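Local coordinates for leucine aminopeptidase (Fimbriiglobus ruber, PDB 7D1B), which probably acts as a zinc-dependent glutaminyl cyclase of the M28 peptidase family, converting N-terminal glutamine of peptides to pyroglutamate, at residues E245-V256 with H287-V298. Numbering follows the deposited sequence.
Sequences EGYSLRGAPNLV and HIALNEAGIPAV
Three donors grip Glu245 OE1: His287 NE2 from across the contact at 2.9 Å, and Ser248 N and Ser248 OG from the first turn of the helix that Glu245 caps. Glu245 is the N-cap residue of helix 246-251, its carboxylate serving as the capping group, in an M28-family fold where strand 297-300 is the outermost parallel strand of the mixed sheet. Glu245 CG sits between its backbone N and carbonyl carbon (chi1 70°), and with a second bend at chi2 the side chain curls back over the helix start, letting OE2 take Tyr247 N and also Val283 N. The His287 hydrogen bond arrives from above the carboxylate plane, with the two flat groups nearly perpendicular (85°). A glutamine here would remove the charge and, whichever way its amide turned, would probably set an NH2 against N-H donors, leaving either His287 NE2 and Ser248 or Tyr247 N and Val283 N without their acceptor. Next door, Ile288 CD1 lies over one face of the Tyr247 ring in a CH-pi contact, 3.7 Å from the centroid, while Arg250 NH2 lies over the other.

Farther along, Val298 packs between the two helices of 245-256: its CG2 meets Val256 CG2 at 3.6 Å and Ala252 CB at 3.7 Å. Leu255 adds its CB and CD2 to the same methyl and rests CD1 on Pro296 O. Asn291 ties its helix to the strand, its ND2 bonding Ala297 O at 2.9 Å and its OD1 accepting from Ala297 N. One water donates to both Gly251 O and Asn291 OD1, each at 2.8 Å.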
loop_
_atom_site.group_PDB
_atom_site.type_symbol
_atom_site.label_atom_id
_atom_site.label_comp_id
_atom_site.label_asym_id
_atom_site.label_seq_id
_atom_site.Cartn_x
_atom_site.Cartn_y
_atom_site.Cartn_z
ATOM N N GLU A 245 -11.728 1.787 -9.681
ATOM C CA GLU A 245 -11.265 2.909 -10.498
ATOM C C GLU A 245 -10.642 2.426 -11.786
ATOM O O GLU A 245 -10.316 1.248 -11.939
ATOM C CB GLU A 245 -10.418 3.985 -9.804
ATOM C CG GLU A 245 -9.002 3.591 -9.371
ATOM C CD GLU A 245 -7.984 3.505 -10.517
ATOM O OE1 GLU A 245 -7.277 2.484 -10.574
ATOM O OE2 GLU A 245 -7.913 4.423 -11.370
ATOM N N GLY A 246 -10.548 3.356 -12.733
ATOM C CA GLY A 246 -10.378 2.972 -14.115
ATOM C C GLY A 246 -9.045 2.330 -14.431
ATOM O O GLY A 246 -8.982 1.414 -15.251
ATOM N N TYR A 247 -7.946 2.828 -13.849
ATOM C CA TYR A 247 -6.674 2.208 -14.209
ATOM C C TYR A 247 -6.628 0.758 -13.746
ATOM O O TYR A 247 -6.092 -0.109 -14.448
ATOM C CB TYR A 247 -5.501 3.005 -13.655
ATOM C CG TYR A 247 -5.345 4.346 -14.314
ATOM C CD1 TYR A 247 -4.892 4.453 -15.620
ATOM C CD2 TYR A 247 -5.635 5.507 -13.622
ATOM C CE1 TYR A 247 -4.732 5.701 -16.227
ATOM C CE2 TYR A 247 -5.479 6.757 -14.210
ATOM C CZ TYR A 247 -5.041 6.841 -15.515
ATOM O OH TYR A 247 -4.892 8.075 -16.105
ATOM N N SER A 248 -7.211 0.483 -12.576
ATOM C CA SER A 248 -7.291 -0.877 -12.047
ATOM C C SER A 248 -8.167 -1.750 -12.928
ATOM O O SER A 248 -7.805 -2.885 -13.257
ATOM C CB SER A 248 -7.905 -0.826 -10.653
ATOM O OG SER A 248 -7.089 -0.087 -9.759
ATOM N N LEU A 249 -9.337 -1.232 -13.317
ATOM C CA LEU A 249 -10.229 -1.992 -14.188
ATOM C C LEU A 249 -9.563 -2.312 -15.518
ATOM O O LEU A 249 -9.664 -3.439 -16.021
ATOM C CB LEU A 249 -11.518 -1.212 -14.445
ATOM C CG LEU A 249 -12.505 -1.182 -13.292
ATOM C CD1 LEU A 249 -13.549 -0.109 -13.530
ATOM C CD2 LEU A 249 -13.137 -2.548 -13.060
ATOM N N ARG A 250 -8.885 -1.333 -16.116
ATOM C CA ARG A 250 -8.301 -1.557 -17.433
ATOM C C ARG A 250 -7.076 -2.451 -17.350
ATOM O O ARG A 250 -6.837 -3.271 -18.243
ATOM C CB ARG A 250 -7.974 -0.220 -18.092
ATOM C CG ARG A 250 -9.241 0.543 -18.480
ATOM C CD ARG A 250 -8.943 1.806 -19.276
ATOM N NE ARG A 250 -8.149 2.773 -18.515
ATOM C CZ ARG A 250 -8.662 3.717 -17.724
ATOM N NH1 ARG A 250 -9.983 3.845 -17.589
ATOM N NH2 ARG A 250 -7.853 4.539 -17.073
ATOM N N GLY A 251 -6.282 -2.307 -16.290
ATOM C CA GLY A 251 -5.033 -3.036 -16.213
ATOM C C GLY A 251 -5.165 -4.435 -15.666
ATOM O O GLY A 251 -4.313 -5.279 -15.957
ATOM N N ALA A 252 -6.214 -4.708 -14.889
ATOM C CA ALA A 252 -6.241 -5.956 -14.131
ATOM C C ALA A 252 -7.662 -6.482 -13.957
ATOM O O ALA A 252 -8.102 -6.732 -12.827
ATOM C CB ALA A 252 -5.577 -5.724 -12.775
ATOM N N PRO A 253 -8.405 -6.714 -15.052
ATOM C CA PRO A 253 -9.806 -7.144 -14.898
ATOM C C PRO A 253 -9.978 -8.419 -14.101
ATOM O O PRO A 253 -10.904 -8.497 -13.282
ATOM C CB PRO A 253 -10.294 -7.292 -16.344
ATOM C CG PRO A 253 -9.035 -7.388 -17.184
ATOM C CD PRO A 253 -7.993 -6.590 -16.460
ATOM N N ASN A 254 -9.139 -9.435 -14.322
ATOM C CA ASN A 254 -9.332 -10.673 -13.570
ATOM C C ASN A 254 -8.934 -10.530 -12.113
ATOM O O ASN A 254 -9.509 -11.207 -11.249
ATOM C CB ASN A 254 -8.604 -11.858 -14.204
ATOM C CG ASN A 254 -8.860 -13.177 -13.393
ATOM O OD1 ASN A 254 -9.980 -13.686 -13.386
ATOM N ND2 ASN A 254 -7.853 -13.675 -12.670
ATOM N N LEU A 255 -7.939 -9.684 -11.823
ATOM C CA LEU A 255 -7.567 -9.429 -10.437
ATOM C C LEU A 255 -8.713 -8.739 -9.705
ATOM O O LEU A 255 -9.067 -9.132 -8.589
ATOM C CB LEU A 255 -6.271 -8.609 -10.403
ATOM C CG LEU A 255 -5.364 -8.775 -9.187
ATOM C CD1 LEU A 255 -4.119 -7.942 -9.409
ATOM C CD2 LEU A 255 -5.993 -8.462 -7.863
ATOM N N VAL A 256 -9.312 -7.714 -10.325
ATOM C CA VAL A 256 -10.482 -7.087 -9.720
ATOM C C VAL A 256 -11.554 -8.136 -9.445
ATOM O O VAL A 256 -12.129 -8.200 -8.348
ATOM C CB VAL A 256 -11.023 -5.949 -10.607
ATOM C CG1 VAL A 256 -12.310 -5.395 -10.007
ATOM C CG2 VAL A 256 -10.005 -4.826 -10.760
ATOM N N HIS A 287 0.086 2.070 -8.341
ATOM C CA HIS A 287 -0.175 0.907 -9.185
ATOM C C HIS A 287 0.035 1.193 -10.667
ATOM O O HIS A 287 0.121 0.254 -11.459
ATOM C CB HIS A 287 -1.581 0.371 -8.946
ATOM C CG HIS A 287 -2.660 1.323 -9.342
ATOM N ND1 HIS A 287 -2.630 2.672 -9.035
ATOM C CD2 HIS A 287 -3.811 1.104 -10.021
ATOM C CE1 HIS A 287 -3.729 3.237 -9.512
ATOM N NE2 HIS A 287 -4.467 2.305 -10.102
ATOM N N ILE A 288 0.132 2.466 -11.062
ATOM C CA ILE A 288 0.311 2.790 -12.479
ATOM C C ILE A 288 1.628 2.227 -12.994
ATOM O O ILE A 288 1.677 1.577 -14.038
ATOM C CB ILE A 288 0.244 4.312 -12.689
ATOM C CG1 ILE A 288 -1.105 4.868 -12.219
ATOM C CG2 ILE A 288 0.564 4.678 -14.146
ATOM C CD1 ILE A 288 -2.272 4.410 -13.035
ATOM N N ALA A 289 2.716 2.445 -12.250
ATOM C CA ALA A 289 4.010 1.971 -12.729
ATOM C C ALA A 289 4.024 0.456 -12.827
ATOM O O ALA A 289 4.650 -0.112 -13.731
ATOM C CB ALA A 289 5.122 2.442 -11.799
ATOM N N LEU A 290 3.330 -0.225 -11.903
ATOM C CA LEU A 290 3.272 -1.687 -11.933
ATOM C C LEU A 290 2.531 -2.179 -13.169
ATOM O O LEU A 290 3.033 -3.044 -13.898
ATOM C CB LEU A 290 2.623 -2.220 -10.644
ATOM C CG LEU A 290 3.287 -1.798 -9.336
ATOM C CD1 LEU A 290 2.521 -2.387 -8.163
ATOM C CD2 LEU A 290 4.726 -2.246 -9.288
ATOM N N ASN A 291 1.357 -1.597 -13.451
ATOM C CA ASN A 291 0.634 -1.965 -14.666
ATOM C C ASN A 291 1.478 -1.710 -15.908
ATOM O O ASN A 291 1.495 -2.534 -16.838
ATOM C CB ASN A 291 -0.683 -1.193 -14.760
ATOM C CG ASN A 291 -1.779 -1.811 -13.905
ATOM O OD1 ASN A 291 -2.192 -2.958 -14.127
ATOM N ND2 ASN A 291 -2.270 -1.058 -12.922
ATOM N N GLU A 292 2.202 -0.582 -15.940
ATOM C CA GLU A 292 3.006 -0.259 -17.114
ATOM C C GLU A 292 4.145 -1.248 -17.298
ATOM O O GLU A 292 4.622 -1.432 -18.424
ATOM C CB GLU A 292 3.483 1.187 -17.027
ATOM C CG GLU A 292 2.307 2.156 -17.245
ATOM C CD GLU A 292 2.665 3.623 -17.167
ATOM O OE1 GLU A 292 3.800 3.943 -16.768
ATOM O OE2 GLU A 292 1.796 4.458 -17.496
ATOM N N ALA A 293 4.594 -1.892 -16.221
ATOM C CA ALA A 293 5.597 -2.945 -16.291
ATOM C C ALA A 293 4.992 -4.311 -16.569
ATOM O O ALA A 293 5.709 -5.312 -16.517
ATOM C CB ALA A 293 6.429 -2.981 -15.011
ATOM N N GLY A 294 3.702 -4.377 -16.881
ATOM C CA GLY A 294 3.081 -5.648 -17.184
ATOM C C GLY A 294 2.645 -6.458 -15.989
ATOM O O GLY A 294 2.357 -7.647 -16.148
ATOM N N ILE A 295 2.588 -5.858 -14.805
ATOM C CA ILE A 295 2.076 -6.532 -13.616
ATOM C C ILE A 295 0.646 -6.046 -13.404
ATOM O O ILE A 295 0.452 -4.870 -13.053
ATOM C CB ILE A 295 2.930 -6.219 -12.378
ATOM C CG1 ILE A 295 4.419 -6.531 -12.613
ATOM C CG2 ILE A 295 2.358 -6.950 -11.160
ATOM C CD1 ILE A 295 5.322 -5.974 -11.522
ATOM N N PRO A 296 -0.373 -6.890 -13.585
ATOM C CA PRO A 296 -1.742 -6.432 -13.303
ATOM C C PRO A 296 -1.812 -5.928 -11.870
ATOM O O PRO A 296 -1.407 -6.628 -10.938
ATOM C CB PRO A 296 -2.582 -7.694 -13.508
ATOM C CG PRO A 296 -1.751 -8.595 -14.405
ATOM C CD PRO A 296 -0.324 -8.301 -14.017
ATOM N N ALA A 297 -2.293 -4.694 -11.692
ATOM C CA ALA A 297 -2.214 -4.050 -10.385
ATOM C C ALA A 297 -3.481 -3.250 -10.113
ATOM O O ALA A 297 -3.898 -2.404 -10.919
ATOM C CB ALA A 297 -0.978 -3.157 -10.268
ATOM N N VAL A 298 -4.074 -3.516 -8.949
ATOM C CA VAL A 298 -5.334 -2.907 -8.530
ATOM C C VAL A 298 -5.085 -2.011 -7.332
ATOM O O VAL A 298 -4.398 -2.406 -6.385
ATOM C CB VAL A 298 -6.359 -4.002 -8.174
ATOM C CG1 VAL A 298 -7.583 -3.425 -7.479
ATOM C CG2 VAL A 298 -6.710 -4.795 -9.408
HETATM O O HOH W 1 -1.738 -4.245 -16.549
#